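PDB 4D50: deoxyhypusine hydroxylase, which hydroxylates the deoxyhypusine residue of translation initiation factor eIF-5A at a diiron centre, the second and last step in making hypusine. Local coordinates for residues Leu83-Gly97 and Tyr115-Cys127. Sequence-based numbering, arbitrary orientation.
Sequences LQDTRQEPMVRHEAG and YSSDPVIEVAETC. With FE (Fe (III) ion), chain C; PER (peroxide ion), chain E.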
loop_
_atom_site.group_PDB
_atom_site.type_symbol
_atom_site.label_atom_id
_atom_site.label_comp_id
_atom_site.label_asym_id
_atom_site.label_seq_id
_atom_site.Cartn_x
_atom_site.Cartn_y
_atom_site.Cartn_z
ATOM N N LEU A 83 -13.515 2.574 6.582
ATOM C CA LEU A 83 -13.577 3.818 5.888
ATOM C C LEU A 83 -14.433 4.822 6.631
ATOM O O LEU A 83 -14.056 5.978 6.735
ATOM C CB LEU A 83 -14.199 3.675 4.522
ATOM C CG LEU A 83 -14.350 4.903 3.667
ATOM C CD1 LEU A 83 -13.053 5.678 3.547
ATOM C CD2 LEU A 83 -14.955 4.560 2.297
ATOM N N GLN A 84 -15.565 4.358 7.104
ATOM C CA GLN A 84 -16.505 5.277 7.842
ATOM C C GLN A 84 -16.073 5.618 9.269
ATOM O O GLN A 84 -16.493 6.657 9.807
ATOM C CB GLN A 84 -17.932 4.738 7.813
ATOM C CG GLN A 84 -18.474 4.520 6.394
ATOM C CD GLN A 84 -19.976 4.265 6.340
ATOM O OE1 GLN A 84 -20.453 3.214 6.741
ATOM N NE2 GLN A 84 -20.720 5.249 5.817
ATOM N N ASP A 85 -15.191 4.827 9.857
ATOM C CA ASP A 85 -14.865 4.999 11.246
ATOM C C ASP A 85 -13.914 6.185 11.426
ATOM O O ASP A 85 -12.765 6.040 11.230
ATOM C CB ASP A 85 -14.255 3.740 11.780
ATOM C CG ASP A 85 -13.935 3.850 13.270
ATOM O OD1 ASP A 85 -14.136 4.923 13.851
ATOM O OD2 ASP A 85 -13.443 2.894 13.822
ATOM N N THR A 86 -14.433 7.374 11.773
ATOM C CA THR A 86 -13.635 8.574 11.886
ATOM C C THR A 86 -12.561 8.555 12.989
ATOM O O THR A 86 -11.735 9.460 13.024
ATOM C CB THR A 86 -14.476 9.825 12.159
ATOM O OG1 THR A 86 -15.045 9.687 13.442
ATOM C CG2 THR A 86 -15.579 10.025 11.178
ATOM N N ARG A 87 -12.627 7.591 13.887
ATOM C CA ARG A 87 -11.617 7.424 14.916
ATOM C C ARG A 87 -10.348 6.741 14.331
ATOM O O ARG A 87 -9.219 6.952 14.859
ATOM C CB ARG A 87 -12.153 6.604 16.091
ATOM C CG ARG A 87 -13.455 7.123 16.698
ATOM C CD ARG A 87 -14.435 5.974 16.939
ATOM N NE ARG A 87 -15.050 6.131 18.261
ATOM C CZ ARG A 87 -14.711 5.451 19.355
ATOM N NH1 ARG A 87 -13.823 4.450 19.315
ATOM N NH2 ARG A 87 -15.325 5.714 20.496
ATOM N N GLN A 88 -10.489 5.997 13.230
ATOM C CA GLN A 88 -9.306 5.358 12.604
ATOM C C GLN A 88 -8.349 6.427 12.063
ATOM O O GLN A 88 -8.819 7.425 11.552
ATOM C CB GLN A 88 -9.717 4.397 11.465
ATOM C CG GLN A 88 -10.496 3.174 11.864
ATOM C CD GLN A 88 -9.680 2.088 12.528
ATOM O OE1 GLN A 88 -10.204 1.047 12.854
ATOM N NE2 GLN A 88 -8.418 2.318 12.711
ATOM N N GLU A 89 -7.020 6.212 12.108
ATOM C CA GLU A 89 -6.053 7.184 11.548
ATOM C C GLU A 89 -6.357 7.374 10.066
ATOM O O GLU A 89 -6.800 6.422 9.459
ATOM C CB GLU A 89 -4.616 6.674 11.676
ATOM C CG GLU A 89 -4.129 6.397 13.128
ATOM C CD GLU A 89 -4.781 5.195 13.869
ATOM O OE1 GLU A 89 -5.533 4.296 13.319
ATOM O OE2 GLU A 89 -4.512 5.117 15.090
ATOM N N PRO A 90 -6.032 8.548 9.488
ATOM C CA PRO A 90 -6.147 8.809 8.033
ATOM C C PRO A 90 -5.547 7.696 7.114
ATOM O O PRO A 90 -6.122 7.323 6.085
ATOM C CB PRO A 90 -5.346 10.111 7.854
ATOM C CG PRO A 90 -5.450 10.814 9.163
ATOM C CD PRO A 90 -5.505 9.736 10.207
ATOM N N MET A 91 -4.370 7.251 7.482
ATOM C CA MET A 91 -3.636 6.218 6.759
ATOM C C MET A 91 -4.464 4.921 6.686
ATOM O O MET A 91 -4.436 4.197 5.671
ATOM C CB MET A 91 -2.315 6.021 7.501
ATOM C CG MET A 91 -1.529 4.767 7.323
ATOM S SD MET A 91 -0.081 5.017 8.388
ATOM C CE MET A 91 0.833 3.572 7.899
ATOM N N VAL A 92 -5.194 4.644 7.758
ATOM C CA VAL A 92 -5.967 3.453 7.830
ATOM C C VAL A 92 -7.242 3.636 6.955
ATOM O O VAL A 92 -7.626 2.739 6.191
ATOM C CB VAL A 92 -6.308 3.096 9.284
ATOM C CG1 VAL A 92 -7.266 1.972 9.308
ATOM C CG2 VAL A 92 -5.020 2.650 10.016
ATOM N N ARG A 93 -7.891 4.791 7.083
ATOM C CA ARG A 93 -9.124 5.041 6.359
ATOM C C ARG A 93 -8.813 5.130 4.885
ATOM O O ARG A 93 -9.595 4.615 4.061
ATOM C CB ARG A 93 -9.850 6.335 6.886
ATOM C CG ARG A 93 -10.289 6.224 8.374
ATOM C CD ARG A 93 -10.955 7.520 8.872
ATOM N NE ARG A 93 -12.104 7.771 8.006
ATOM C CZ ARG A 93 -12.510 8.916 7.480
ATOM N NH1 ARG A 93 -11.930 10.074 7.762
ATOM N NH2 ARG A 93 -13.544 8.895 6.640
ATOM N N HIS A 94 -7.698 5.772 4.535
ATOM C CA HIS A 94 -7.275 5.864 3.124
ATOM C C HIS A 94 -7.130 4.455 2.581
ATOM O O HIS A 94 -7.695 4.114 1.475
ATOM C CB HIS A 94 -5.977 6.675 2.918
ATOM C CG HIS A 94 -4.949 5.952 2.142
ATOM N ND1 HIS A 94 -5.029 5.754 0.778
ATOM C CD2 HIS A 94 -3.816 5.358 2.555
ATOM C CE1 HIS A 94 -3.995 5.025 0.400
ATOM N NE2 HIS A 94 -3.240 4.787 1.459
ATOM N N GLU A 95 -6.442 3.611 3.323
ATOM C CA GLU A 95 -6.140 2.274 2.829
ATOM C C GLU A 95 -7.427 1.463 2.589
ATOM O O GLU A 95 -7.518 0.668 1.661
ATOM C CB GLU A 95 -5.151 1.492 3.737
ATOM C CG GLU A 95 -4.295 0.519 2.994
ATOM C CD GLU A 95 -3.328 1.172 2.027
ATOM O OE1 GLU A 95 -2.562 2.138 2.393
ATOM O OE2 GLU A 95 -3.368 0.817 0.806
ATOM N N ALA A 96 -8.388 1.647 3.467
ATOM C CA ALA A 96 -9.714 0.923 3.337
ATOM C C ALA A 96 -10.421 1.481 2.052
ATOM O O ALA A 96 -11.011 0.662 1.321
ATOM C CB ALA A 96 -10.619 1.118 4.576
ATOM N N GLY A 97 -10.421 2.803 1.795
ATOM C CA GLY A 97 -11.012 3.301 0.569
ATOM C C GLY A 97 -10.350 2.782 -0.684
ATOM O O GLY A 97 -11.002 2.369 -1.636
ATOM N N TYR A 115 -17.459 9.654 -0.079
ATOM C CA TYR A 115 -16.255 9.887 0.702
ATOM C C TYR A 115 -15.211 10.607 -0.102
ATOM O O TYR A 115 -14.173 10.955 0.437
ATOM C CB TYR A 115 -15.743 8.630 1.410
ATOM C CG TYR A 115 -16.502 8.343 2.660
ATOM C CD1 TYR A 115 -17.715 7.662 2.605
ATOM C CD2 TYR A 115 -16.026 8.693 3.886
ATOM C CE1 TYR A 115 -18.456 7.439 3.748
ATOM C CE2 TYR A 115 -16.742 8.456 5.035
ATOM C CZ TYR A 115 -17.952 7.842 4.954
ATOM O OH TYR A 115 -18.693 7.650 6.120
ATOM N N SER A 116 -15.529 10.913 -1.362
ATOM C CA SER A 116 -14.712 11.777 -2.146
ATOM C C SER A 116 -14.723 13.182 -1.593
ATOM O O SER A 116 -13.853 13.972 -1.995
ATOM C CB SER A 116 -15.180 11.799 -3.627
ATOM O OG SER A 116 -14.919 10.520 -4.240
ATOM N N SER A 117 -15.697 13.473 -0.714
ATOM C CA SER A 117 -15.812 14.724 -0.019
ATOM C C SER A 117 -15.470 14.663 1.469
ATOM O O SER A 117 -15.801 15.569 2.242
ATOM C CB SER A 117 -17.202 15.292 -0.189
ATOM O OG SER A 117 -17.314 15.757 -1.541
ATOM N N ASP A 118 -14.765 13.627 1.874
ATOM C CA ASP A 118 -14.396 13.478 3.290
ATOM C C ASP A 118 -13.526 14.618 3.721
ATOM O O ASP A 118 -12.719 15.098 2.923
ATOM C CB ASP A 118 -13.600 12.191 3.506
ATOM C CG ASP A 118 -13.523 11.802 4.949
ATOM O OD1 ASP A 118 -14.488 11.178 5.449
ATOM O OD2 ASP A 118 -12.513 12.117 5.601
ATOM N N PRO A 119 -13.686 15.087 4.961
ATOM C CA PRO A 119 -12.822 16.188 5.444
ATOM C C PRO A 119 -11.300 15.917 5.488
ATOM O O PRO A 119 -10.523 16.880 5.418
ATOM C CB PRO A 119 -13.350 16.468 6.850
ATOM C CG PRO A 119 -14.443 15.496 7.151
ATOM C CD PRO A 119 -14.765 14.733 5.909
ATOM N N VAL A 120 -10.894 14.640 5.569
ATOM C CA VAL A 120 -9.501 14.180 5.687
ATOM C C VAL A 120 -9.049 13.999 4.238
ATOM O O VAL A 120 -9.576 13.170 3.485
ATOM C CB VAL A 120 -9.398 12.851 6.437
ATOM C CG1 VAL A 120 -7.991 12.284 6.377
ATOM C CG2 VAL A 120 -9.841 13.032 7.914
ATOM N N ILE A 121 -8.103 14.804 3.868
ATOM C CA ILE A 121 -7.713 14.986 2.464
ATOM C C ILE A 121 -7.178 13.681 1.822
ATOM O O ILE A 121 -7.553 13.365 0.669
ATOM C CB ILE A 121 -6.706 16.100 2.327
ATOM C CG1 ILE A 121 -6.439 16.402 0.866
ATOM C CG2 ILE A 121 -5.369 15.783 3.050
ATOM C CD1 ILE A 121 -7.645 16.880 0.100
ATOM N N GLU A 122 -6.379 12.932 2.570
ATOM C CA GLU A 122 -5.905 11.596 2.096
ATOM C C GLU A 122 -7.106 10.711 1.711
ATOM O O GLU A 122 -7.093 9.898 0.737
ATOM C CB GLU A 122 -5.183 10.842 3.206
ATOM C CG GLU A 122 -3.842 11.426 3.572
ATOM C CD GLU A 122 -3.885 12.586 4.537
ATOM O OE1 GLU A 122 -4.963 12.969 5.057
ATOM O OE2 GLU A 122 -2.773 13.090 4.820
ATOM N N VAL A 123 -8.154 10.810 2.501
ATOM C CA VAL A 123 -9.356 9.924 2.275
ATOM C C VAL A 123 -10.146 10.379 1.030
ATOM O O VAL A 123 -10.517 9.609 0.255
ATOM C CB VAL A 123 -10.292 9.908 3.512
ATOM C CG1 VAL A 123 -11.581 9.124 3.274
ATOM C CG2 VAL A 123 -9.549 9.340 4.718
ATOM N N ALA A 124 -10.490 11.662 0.993
ATOM C CA ALA A 124 -11.068 12.316 -0.162
ATOM C C ALA A 124 -10.334 11.995 -1.441
ATOM O O ALA A 124 -10.946 11.504 -2.385
ATOM C CB ALA A 124 -11.089 13.794 0.021
ATOM N N GLU A 125 -9.008 12.216 -1.454
ATOM C CA GLU A 125 -8.210 11.880 -2.623
ATOM C C GLU A 125 -8.212 10.406 -3.005
ATOM O O GLU A 125 -8.335 10.099 -4.197
ATOM C CB GLU A 125 -6.766 12.381 -2.488
ATOM C CG GLU A 125 -6.697 13.887 -2.499
ATOM C CD GLU A 125 -5.268 14.451 -2.533
ATOM O OE1 GLU A 125 -4.361 13.759 -2.057
ATOM O OE2 GLU A 125 -5.074 15.608 -2.924
ATOM N N THR A 126 -8.040 9.557 -2.014
ATOM C CA THR A 126 -8.070 8.094 -2.242
ATOM C C THR A 126 -9.420 7.707 -2.893
ATOM O O THR A 126 -9.414 6.934 -3.859
ATOM C CB THR A 126 -8.015 7.346 -0.912
ATOM O OG1 THR A 126 -6.705 7.592 -0.349
ATOM C CG2 THR A 126 -8.280 5.890 -1.080
ATOM N N CYS A 127 -10.531 8.284 -2.428
ATOM C CA CYS A 127 -11.836 7.824 -2.886
ATOM C C CYS A 127 -12.086 8.430 -4.282
ATOM O O CYS A 127 -12.739 7.798 -5.159
ATOM C CB CYS A 127 -13.001 8.160 -1.873
ATOM S SG CYS A 127 -12.814 7.263 -0.348
HETATM FE FE FE C . -1.342 3.616 1.635
HETATM O O1 PER E . -0.595 4.171 3.659
HETATM O O2 PER E . 0.813 4.414 4.239
HETATM O O HOH W 1 -1.633 2.846 -0.381
HETATM O O HOH W 2 0.218 2.155 1.774
#
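Arg93 and Asp118 form the polar centre of a HEAT-repeat interface in which the axes of the helical segments 90-97 and 121-127 approach to 8.4 Å and lie 9° from parallel. The salt bridge is end-on: NH2 of Arg93 lies 2.7 Å from OD1 of Asp118, and NH1 bonds OD2, although the guanidinium and carboxylate planes are 55° apart. A bend at chi3 (58°) of Arg93 brings the same guanidinium side-on to the carbonyl of Leu83, where NE and NH2 both bond O in the guanidinium plane and fix its rotation. OD2 of Asp118 also accepts the backbone N of Val120 in an Asx turn, tying the loop before helix 121-127 to this arginine. A leucine in place of Arg93 would probably leave the Asp118 carboxylate without its cationic mate and the Leu83 carbonyl without two donors.

Apolar contacts flank the bridge. Val123 fits as a knob among Leu83, Pro90, Arg93 and His94, its CG1 3.8 Å from CD1 of Leu83. CG of Leu83 makes a CH-pi contact over one face of Tyr115, 4.3 Å from the ring centroid.

At the metal side, NE2 of His94 binds iron at 2.2 Å, in a site that Glu95 and His212 share. Thr126 is second-shell: its OG1 accepts from ND1 of His94 at 2.7 Å and donates to O of Glu122.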